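PDB 4Q8R: phosphate ABC transporter, phosphate-binding protein from Clostridium perfringens, which probably binds inorganic phosphate with high affinity outside the cell membrane and delivers it to an ABC-type phosphate transporter. Local coordinates for residues Ser13-Val17 with Ser205-Leu209; Asp79-Thr85 with Ala169-Phe175; Ile99-Thr104 with Phe135-Phe141. All blocks are in the same frame, centred on the assembly; numbering follows the deposited sequence.

Interaction 1: residues Ser13-Val17 with Ser205-Leu209; sequences SVGPV and SRPFL. With PO4 (phosphate ion), chain B.
S13 and V14, at the approach to helix 15-28, meet R206 and F208 on strand 205-213 beside a bound phosphate, in the anion site of a phosphate-binding protein of the PBP superfamily. The polar half of the contact is gathered on S13. Its backbone N donates to O4 of the phosphate at 3.1 Å, and its hydroxyl OG gives a second bond to the same O4, 2.7 Å long. With OG turned beside the backbone N (chi1 -58°), both donors of one residue converge on a single phosphate oxygen. Near OG also lies the guanidinium of R206, with NH1 3.1 Å from S13 OG. R206 reaches this spot on a chain bent at chi2, and its guanidinium is gripped from several directions: NE forms a salt bridge with D79, NH2 bonds to the carbonyl of S59, and NH1 bonds to the hydroxyl of T131. The apolar half is built around the F208 ring. Methyl CG2 of V14 sits over its centre, 3.6 Å from the centroid and 12° off the ring normal, a CH-pi contact; the two side chains run past each other in opposite directions. Farther along the ring, CZ comes within 3.6 Å of the carbonyl O of S13, and V17 CG1 approaches CE2 at 4.2 Å. Thus F208 packs against the segment that presents S13, while hydroxyls of S11, T12, S41, S59, S129 and T131 also hydrogen-bond to the phosphate. Because R206 is paired with D79 and shares T131 with the anion, any electrostatic help from its charge would be partly offset; it more plausibly positions T131, as a second-shell group behind the neutral N-H and O-H donors that hold the phosphate.

Interaction 2: residues Asp79-Thr85 with Ala169-Phe175; sequences DGIALIT and AIGYISF
I81 pairs with S174, and L83 with Y172, as non-hydrogen-bonded pairs in an antiparallel beta ladder between the long strand 71-86 and strand 169-174, part of the mixed sheet of this PBP-superfamily fold; the two short strand axes run at 156°. Backbone bonds carry the ladder. A82 and I173 form one hydrogen-bonded pair, with A82 N to I173 O at 2.8 Å and I173 N to A82 O at 3.0 Å. I84 and G171 form the next, again bonded in both directions. At the end of the ladder F175 N still donates to the carbonyl O of G80. CA-H...O contacts fill in between these bonds, such as Y172 CA to A82 O at 3.1 Å. The apolar side chains divide over the two faces. I81 and Y172 lie side by side on one, CG2 against CB at 3.8 Å, with L83 and I170 farther along, and the Y172 ring continues away to stack on F135 while its OH bonds to the backbone N of R125. On the reverse face I84 and I173 meet through their CG2 methyls, 3.9 Å apart. Polar side chains close the end nearest the phosphate site: D79, its CG anti to the backbone N (chi1 180°), brings its carboxylate to S174, whose OG donates to OD1 at 2.8 Å on the syn side, while OD2 is engaged by R206. Beside them F175 CD1 reaches the methyl of A82, and G80 CA makes a CH-pi contact over the F175 ring, 3.5 Å from the centroid.

Interaction 3: residues Ile99-Thr104 with Phe135-Phe141; sequences IKDIYT and FQEIVGF
With CG anti to the backbone N (chi1 178°), F135 extends its ring from helix 130-139 toward helix 96-103, where Y103 (chi1 -89°) offers a ring face. The result is a T-shaped pair: the edge of F135 points at the face of Y103, the centroids 4.9 Å apart and the planes at 69°. F135 CE2 stands over the centre of the Y103 ring, while the neighbouring CZ touches I99 CG2 at 3.5 Å. V139 CG1 packs against the backbone of K100, 3.4 Å from its CA, while V139 CG2 meets I99 CG2. Past the helix end, F141 CZ abuts Y103 CB at 3.5 Å and T104 CG2 lies against F141 CB. The polar contact is made by K100, which is partly exposed: extended beyond CG, it makes a weak bond from NZ to G140 O at 3.2 Å, reinforced by a water that accepts from NZ and donates to the same carbonyl. G140, at positive phi, turns the chain out of the helix, and Q136 O takes both G140 N and F141 N from opposite faces of its plane. Y103 OH bonds to V123 O on strand 121-125, tying this helix-helix contact to the sheet of an alpha/beta binding-protein fold.

How the interactions relate
Along the chain the contacts are nested: interaction 3 lies within the loop closed by interaction 2, which lies within that closed by interaction 1. Interactions 1 and 2 have centres about 13 Å apart and share one sheet, where strands 205-213 and 71-86 are neighbours; R206 and D79 join them directly. The centre of interaction 3 is about 13 Å from that of interaction 2 and about 20 Å from that of interaction 1; helix 130-139 packs on the sheet through F135 and helix 96-103 through I99, both on L83. The series therefore runs from the phosphate site, through the sheet, to the helices that cover it, all within one PBP-superfamily fold.

Interaction 1: residues Ser13-Val17 with Ser205-Leu209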
loop_
_atom_site.group_PDB
_atom_site.type_symbol
_atom_site.label_atom_id
_atom_site.label_comp_id
_atom_site.label_asym_id
_atom_site.label_seq_id
_atom_site.Cartn_x
_atom_site.Cartn_y
_atom_site.Cartn_z
ATOM N N SER A 13 -2.610 -0.893 3.547
ATOM C CA SER A 13 -2.419 0.381 2.850
ATOM C C SER A 13 -3.777 1.091 2.732
ATOM O O SER A 13 -3.838 2.316 2.866
ATOM C CB SER A 13 -1.872 0.166 1.453
ATOM O OG SER A 13 -0.637 -0.538 1.450
ATOM N N VAL A 14 -4.823 0.297 2.516
ATOM C CA VAL A 14 -6.184 0.851 2.344
ATOM C C VAL A 14 -6.832 1.178 3.650
ATOM O O VAL A 14 -7.796 1.954 3.661
ATOM C CB VAL A 14 -7.093 -0.137 1.498
ATOM C CG1 VAL A 14 -8.475 0.454 1.157
ATOM C CG2 VAL A 14 -6.437 -0.451 0.182
ATOM N N GLY A 15 -6.351 0.657 4.773
ATOM C CA GLY A 15 -7.009 0.820 6.062
ATOM C C GLY A 15 -7.322 2.286 6.459
ATOM O O GLY A 15 -8.468 2.565 6.828
ATOM N N PRO A 16 -6.336 3.227 6.340
ATOM C CA PRO A 16 -6.621 4.584 6.806
ATOM C C PRO A 16 -7.780 5.184 5.998
ATOM O O PRO A 16 -8.723 5.740 6.592
ATOM C CB PRO A 16 -5.308 5.322 6.544
ATOM C CG PRO A 16 -4.275 4.224 6.879
ATOM C CD PRO A 16 -4.879 3.005 6.215
ATOM N N VAL A 17 -7.759 5.032 4.681
ATOM C CA VAL A 17 -8.857 5.622 3.874
ATOM C C VAL A 17 -10.181 4.934 4.066
ATOM O O VAL A 17 -11.236 5.587 4.115
ATOM C CB VAL A 17 -8.482 5.774 2.384
ATOM C CG1 VAL A 17 -8.414 4.467 1.600
ATOM C CG2 VAL A 17 -9.447 6.745 1.676
ATOM N N SER A 205 3.608 2.824 -8.167
ATOM C CA SER A 205 2.221 3.050 -7.811
ATOM C C SER A 205 1.363 1.842 -8.142
ATOM O O SER A 205 1.791 0.975 -8.896
ATOM C CB SER A 205 1.710 4.307 -8.556
ATOM O OG SER A 205 1.635 4.111 -9.939
ATOM N N ARG A 206 0.138 1.818 -7.627
ATOM C CA ARG A 206 -0.706 0.648 -7.749
ATOM C C ARG A 206 -2.172 1.040 -7.424
ATOM O O ARG A 206 -2.411 2.106 -6.820
ATOM C CB ARG A 206 -0.199 -0.524 -6.871
ATOM C CG ARG A 206 0.400 -0.131 -5.546
ATOM C CD ARG A 206 -0.697 0.373 -4.594
ATOM N NE ARG A 206 -0.207 0.782 -3.294
ATOM C CZ ARG A 206 0.180 -0.042 -2.339
ATOM N NH1 ARG A 206 0.593 0.460 -1.211
ATOM N NH2 ARG A 206 0.191 -1.385 -2.541
ATOM N N PRO A 207 -3.140 0.244 -7.889
ATOM C CA PRO A 207 -4.545 0.546 -7.508
ATOM C C PRO A 207 -4.887 0.114 -6.088
ATOM O O PRO A 207 -4.283 -0.815 -5.513
ATOM C CB PRO A 207 -5.356 -0.312 -8.495
ATOM C CG PRO A 207 -4.469 -1.558 -8.695
ATOM C CD PRO A 207 -3.058 -0.933 -8.773
ATOM N N PHE A 208 -5.915 0.756 -5.547
ATOM C CA PHE A 208 -6.705 0.277 -4.424
ATOM C C PHE A 208 -7.987 -0.281 -4.992
ATOM O O PHE A 208 -8.670 0.424 -5.759
ATOM C CB PHE A 208 -7.005 1.358 -3.415
ATOM C CG PHE A 208 -5.855 1.782 -2.521
ATOM C CD1 PHE A 208 -4.561 1.200 -2.560
ATOM C CD2 PHE A 208 -6.078 2.771 -1.549
ATOM C CE1 PHE A 208 -3.575 1.615 -1.680
ATOM C CE2 PHE A 208 -5.106 3.144 -0.664
ATOM C CZ PHE A 208 -3.838 2.570 -0.723
ATOM N N LEU A 209 -8.280 -1.544 -4.650
ATOM C CA LEU A 209 -9.477 -2.244 -5.108
ATOM C C LEU A 209 -10.343 -2.664 -3.963
ATOM O O LEU A 209 -9.853 -3.106 -2.898
ATOM C CB LEU A 209 -9.116 -3.504 -5.923
ATOM C CG LEU A 209 -8.177 -3.374 -7.099
ATOM C CD1 LEU A 209 -7.848 -4.752 -7.657
ATOM C CD2 LEU A 209 -8.755 -2.427 -8.140
HETATM P P PO4 B . -0.955 -4.293 2.040
HETATM O O1 PO4 B . -1.604 -5.481 1.314
HETATM O O2 PO4 B . -1.140 -4.397 3.539
HETATM O O3 PO4 B . 0.493 -4.133 1.596
HETATM O O4 PO4 B . -1.673 -3.000 1.527
#

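Interaction 2: residues Asp79-Thr85 with Ala169-Phe175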
loop_
_atom_site.group_PDB
_atom_site.type_symbol
_atom_site.label_atom_id
_atom_site.label_comp_id
_atom_site.label_asym_id
_atom_site.label_seq_id
_atom_site.Cartn_x
_atom_site.Cartn_y
_atom_site.Cartn_z
ATOM N N ASP A 79 -2.579 4.728 -5.641
ATOM C CA ASP A 79 -1.719 4.935 -4.503
ATOM C C ASP A 79 -0.240 4.802 -4.909
ATOM O O ASP A 79 0.168 3.796 -5.526
ATOM C CB ASP A 79 -2.023 3.913 -3.411
ATOM C CG ASP A 79 -1.151 4.062 -2.175
ATOM O OD1 ASP A 79 -1.098 5.123 -1.531
ATOM O OD2 ASP A 79 -0.542 3.076 -1.763
ATOM N N GLY A 80 0.563 5.781 -4.524
ATOM C CA GLY A 80 1.981 5.702 -4.664
ATOM C C GLY A 80 2.596 4.890 -3.550
ATOM O O GLY A 80 2.069 4.812 -2.429
ATOM N N ILE A 81 3.711 4.253 -3.876
ATOM C CA ILE A 81 4.493 3.552 -2.858
ATOM C C ILE A 81 5.804 4.386 -2.708
ATOM O O ILE A 81 6.579 4.562 -3.672
ATOM C CB ILE A 81 4.852 2.142 -3.253
ATOM C CG1 ILE A 81 3.555 1.290 -3.452
ATOM C CG2 ILE A 81 5.789 1.507 -2.208
ATOM C CD1 ILE A 81 3.806 -0.058 -4.016
ATOM N N ALA A 82 6.018 4.847 -1.499
ATOM C CA ALA A 82 7.225 5.566 -1.120
ATOM C C ALA A 82 8.275 4.580 -0.608
ATOM O O ALA A 82 7.968 3.594 -0.002
ATOM C CB ALA A 82 6.926 6.548 -0.025
ATOM N N LEU A 83 9.521 4.927 -0.899
ATOM C CA LEU A 83 10.700 4.276 -0.309
ATOM C C LEU A 83 11.089 5.199 0.802
ATOM O O LEU A 83 11.545 6.366 0.512
ATOM C CB LEU A 83 11.880 4.234 -1.257
ATOM C CG LEU A 83 12.029 3.086 -2.206
ATOM C CD1 LEU A 83 12.214 1.842 -1.408
ATOM C CD2 LEU A 83 10.851 3.013 -3.133
ATOM N N ILE A 84 10.903 4.758 2.024
ATOM C CA ILE A 84 11.159 5.614 3.178
ATOM C C ILE A 84 12.467 5.284 3.857
ATOM O O ILE A 84 12.833 4.093 4.003
ATOM C CB ILE A 84 9.998 5.592 4.166
ATOM C CG1 ILE A 84 9.588 4.173 4.589
ATOM C CG2 ILE A 84 8.806 6.311 3.538
ATOM C CD1 ILE A 84 8.785 4.178 5.849
ATOM N N THR A 85 13.142 6.339 4.315
ATOM C CA THR A 85 14.323 6.225 5.109
ATOM C C THR A 85 14.054 6.909 6.433
ATOM O O THR A 85 13.054 7.626 6.633
ATOM C CB THR A 85 15.550 6.844 4.425
ATOM O OG1 THR A 85 15.352 8.270 4.388
ATOM C CG2 THR A 85 15.797 6.344 3.031
ATOM N N ALA A 169 17.764 2.159 8.317
ATOM C CA ALA A 169 16.750 1.368 7.658
ATOM C C ALA A 169 16.208 1.999 6.363
ATOM O O ALA A 169 16.172 3.250 6.176
ATOM C CB ALA A 169 15.634 1.156 8.622
ATOM N N ILE A 170 15.651 1.155 5.510
ATOM C CA ILE A 170 14.926 1.556 4.341
ATOM C C ILE A 170 13.717 0.606 4.258
ATOM O O ILE A 170 13.840 -0.637 4.505
ATOM C CB ILE A 170 15.780 1.542 3.087
ATOM C CG1 ILE A 170 15.008 2.098 1.906
ATOM C CG2 ILE A 170 16.361 0.115 2.743
ATOM C CD1 ILE A 170 15.826 2.382 0.668
ATOM N N GLY A 171 12.535 1.156 3.941
ATOM C CA GLY A 171 11.332 0.332 3.738
ATOM C C GLY A 171 10.470 0.945 2.673
ATOM O O GLY A 171 10.809 1.963 2.115
ATOM N N TYR A 172 9.328 0.306 2.388
ATOM C CA TYR A 172 8.379 0.828 1.413
ATOM C C TYR A 172 6.995 0.810 2.012
ATOM O O TYR A 172 6.619 -0.053 2.766
ATOM C CB TYR A 172 8.465 0.061 0.110
ATOM C CG TYR A 172 8.377 -1.464 0.270
ATOM C CD1 TYR A 172 7.149 -2.111 0.502
ATOM C CD2 TYR A 172 9.525 -2.262 0.145
ATOM C CE1 TYR A 172 7.089 -3.505 0.586
ATOM C CE2 TYR A 172 9.452 -3.628 0.285
ATOM C CZ TYR A 172 8.260 -4.222 0.509
ATOM O OH TYR A 172 8.169 -5.595 0.615
ATOM N N ILE A 173 6.222 1.817 1.645
ATOM C CA ILE A 173 4.938 2.030 2.267
ATOM C C ILE A 173 4.071 2.932 1.428
ATOM O O ILE A 173 4.566 3.778 0.696
ATOM C CB ILE A 173 5.169 2.664 3.631
ATOM C CG1 ILE A 173 3.990 2.500 4.550
ATOM C CG2 ILE A 173 5.559 4.172 3.524
ATOM C CD1 ILE A 173 4.282 2.843 5.971
ATOM N N SER A 174 2.758 2.754 1.509
ATOM C CA SER A 174 1.800 3.660 0.856
ATOM C C SER A 174 2.052 5.135 1.274
ATOM O O SER A 174 2.334 5.415 2.440
ATOM C CB SER A 174 0.396 3.280 1.311
ATOM O OG SER A 174 -0.553 4.303 1.047
ATOM N N PHE A 175 1.867 6.039 0.327
ATOM C CA PHE A 175 1.965 7.464 0.586
ATOM C C PHE A 175 1.024 7.864 1.740
ATOM O O PHE A 175 1.272 8.892 2.435
ATOM C CB PHE A 175 1.492 8.238 -0.626
ATOM C CG PHE A 175 2.452 8.335 -1.779
ATOM C CD1 PHE A 175 3.661 7.615 -1.870
ATOM C CD2 PHE A 175 2.114 9.215 -2.870
ATOM C CE1 PHE A 175 4.464 7.765 -2.960
ATOM C CE2 PHE A 175 2.956 9.393 -3.928
ATOM C CZ PHE A 175 4.144 8.627 -4.000
#

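Interaction 3: residues Ile99-Thr104 with Phe135-Phe141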
loop_
_atom_site.group_PDB
_atom_site.type_symbol
_atom_site.label_atom_id
_atom_site.label_comp_id
_atom_site.label_asym_id
_atom_site.label_seq_id
_atom_site.Cartn_x
_atom_site.Cartn_y
_atom_site.Cartn_z
ATOM N N ILE A 99 17.461 0.800 -6.153
ATOM C CA ILE A 99 16.558 0.208 -5.189
ATOM C C ILE A 99 16.613 -1.356 -5.316
ATOM O O ILE A 99 16.638 -2.065 -4.318
ATOM C CB ILE A 99 15.122 0.767 -5.357
ATOM C CG1 ILE A 99 15.138 2.228 -5.007
ATOM C CG2 ILE A 99 14.134 0.058 -4.432
ATOM C CD1 ILE A 99 13.968 3.014 -5.568
ATOM N N LYS A 100 16.612 -1.811 -6.559
ATOM C CA LYS A 100 16.696 -3.258 -6.820
ATOM C C LYS A 100 17.970 -3.781 -6.187
ATOM O O LYS A 100 17.960 -4.838 -5.541
ATOM C CB LYS A 100 16.692 -3.569 -8.273
ATOM C CG LYS A 100 16.631 -5.079 -8.659
ATOM C CD LYS A 100 16.654 -5.257 -10.155
ATOM C CE LYS A 100 17.057 -6.657 -10.483
ATOM N NZ LYS A 100 16.859 -6.960 -11.906
ATOM N N ASP A 101 19.082 -3.113 -6.434
ATOM C CA ASP A 101 20.377 -3.534 -5.867
ATOM C C ASP A 101 20.381 -3.596 -4.366
ATOM O O ASP A 101 20.976 -4.514 -3.782
ATOM C CB ASP A 101 21.475 -2.569 -6.314
ATOM C CG ASP A 101 21.853 -2.712 -7.755
ATOM O OD1 ASP A 101 21.386 -3.646 -8.485
ATOM O OD2 ASP A 101 22.699 -1.910 -8.191
ATOM N N ILE A 102 19.719 -2.665 -3.688
ATOM C CA ILE A 102 19.552 -2.752 -2.264
ATOM C C ILE A 102 18.734 -3.967 -1.844
ATOM O O ILE A 102 19.134 -4.749 -0.956
ATOM C CB ILE A 102 18.858 -1.466 -1.703
ATOM C CG1 ILE A 102 19.765 -0.217 -1.963
ATOM C CG2 ILE A 102 18.552 -1.569 -0.228
ATOM C CD1 ILE A 102 18.946 1.036 -1.836
ATOM N N TYR A 103 17.590 -4.151 -2.461
ATOM C CA TYR A 103 16.661 -5.211 -2.028
ATOM C C TYR A 103 17.157 -6.610 -2.391
ATOM O O TYR A 103 16.745 -7.574 -1.762
ATOM C CB TYR A 103 15.235 -4.921 -2.497
ATOM C CG TYR A 103 14.536 -4.092 -1.473
ATOM C CD1 TYR A 103 14.716 -2.671 -1.458
ATOM C CD2 TYR A 103 13.733 -4.621 -0.521
ATOM C CE1 TYR A 103 14.183 -1.948 -0.449
ATOM C CE2 TYR A 103 13.168 -3.889 0.488
ATOM C CZ TYR A 103 13.425 -2.526 0.540
ATOM O OH TYR A 103 12.899 -1.751 1.541
ATOM N N THR A 104 18.048 -6.734 -3.338
ATOM C CA THR A 104 18.591 -8.049 -3.676
ATOM C C THR A 104 19.914 -8.284 -2.987
ATOM O O THR A 104 20.569 -9.297 -3.247
ATOM C CB THR A 104 18.759 -8.214 -5.209
ATOM O OG1 THR A 104 19.670 -7.237 -5.727
ATOM C CG2 THR A 104 17.410 -8.118 -5.946
ATOM N N PHE A 135 5.584 -3.500 -5.348
ATOM C CA PHE A 135 6.950 -3.005 -5.251
ATOM C C PHE A 135 7.930 -3.893 -5.971
ATOM O O PHE A 135 8.760 -3.437 -6.774
ATOM C CB PHE A 135 7.344 -2.943 -3.753
ATOM C CG PHE A 135 8.755 -2.497 -3.496
ATOM C CD1 PHE A 135 9.061 -1.117 -3.478
ATOM C CD2 PHE A 135 9.752 -3.386 -3.206
ATOM C CE1 PHE A 135 10.331 -0.654 -3.252
ATOM C CE2 PHE A 135 11.062 -2.933 -2.957
ATOM C CZ PHE A 135 11.361 -1.571 -2.970
ATOM N N GLN A 136 7.826 -5.197 -5.730
ATOM C CA GLN A 136 8.755 -6.122 -6.381
ATOM C C GLN A 136 8.627 -6.185 -7.878
ATOM O O GLN A 136 9.606 -6.196 -8.617
ATOM C CB GLN A 136 8.633 -7.525 -5.758
ATOM C CG GLN A 136 9.089 -7.533 -4.327
ATOM C CD GLN A 136 8.958 -8.842 -3.594
ATOM O OE1 GLN A 136 9.475 -8.995 -2.490
ATOM N NE2 GLN A 136 8.128 -9.743 -4.122
ATOM N N GLU A 137 7.389 -6.095 -8.355
ATOM C CA GLU A 137 7.074 -6.054 -9.769
ATOM C C GLU A 137 7.657 -4.834 -10.448
ATOM O O GLU A 137 8.241 -4.916 -11.506
ATOM C CB GLU A 137 5.531 -6.104 -9.985
ATOM C CG GLU A 137 5.170 -6.255 -11.454
ATOM C CD GLU A 137 3.715 -6.612 -11.732
ATOM O OE1 GLU A 137 3.239 -6.266 -12.830
ATOM O OE2 GLU A 137 3.064 -7.248 -10.877
ATOM N N ILE A 138 7.497 -3.677 -9.823
ATOM C CA ILE A 138 7.945 -2.434 -10.442
ATOM C C ILE A 138 9.466 -2.255 -10.384
ATOM O O ILE A 138 10.100 -1.907 -11.397
ATOM C CB ILE A 138 7.261 -1.221 -9.828
ATOM C CG1 ILE A 138 5.776 -1.309 -10.193
ATOM C CG2 ILE A 138 7.905 0.082 -10.337
ATOM C CD1 ILE A 138 4.861 -0.364 -9.468
ATOM N N VAL A 139 10.034 -2.534 -9.200
ATOM C CA VAL A 139 11.509 -2.483 -8.985
ATOM C C VAL A 139 12.196 -3.546 -9.825
ATOM O O VAL A 139 13.268 -3.305 -10.372
ATOM C CB VAL A 139 11.837 -2.569 -7.491
ATOM C CG1 VAL A 139 13.353 -2.684 -7.230
ATOM C CG2 VAL A 139 11.238 -1.339 -6.780
ATOM N N GLY A 140 11.551 -4.709 -9.952
ATOM C CA GLY A 140 12.014 -5.702 -10.884
ATOM C C GLY A 140 12.799 -6.862 -10.312
ATOM O O GLY A 140 13.830 -7.258 -10.855
ATOM N N PHE A 141 12.349 -7.355 -9.190
ATOM C CA PHE A 141 12.925 -8.553 -8.574
ATOM C C PHE A 141 11.832 -9.486 -8.099
ATOM O O PHE A 141 10.737 -9.067 -7.797
ATOM C CB PHE A 141 13.995 -8.246 -7.469
ATOM C CG PHE A 141 13.464 -7.644 -6.234
ATOM C CD1 PHE A 141 13.143 -6.216 -6.184
ATOM C CD2 PHE A 141 13.232 -8.382 -5.108
ATOM C CE1 PHE A 141 12.644 -5.654 -5.049
ATOM C CE2 PHE A 141 12.705 -7.807 -3.958
ATOM C CZ PHE A 141 12.419 -6.411 -3.924
HETATM O O HOH W 1 14.806 -6.468 -13.462
#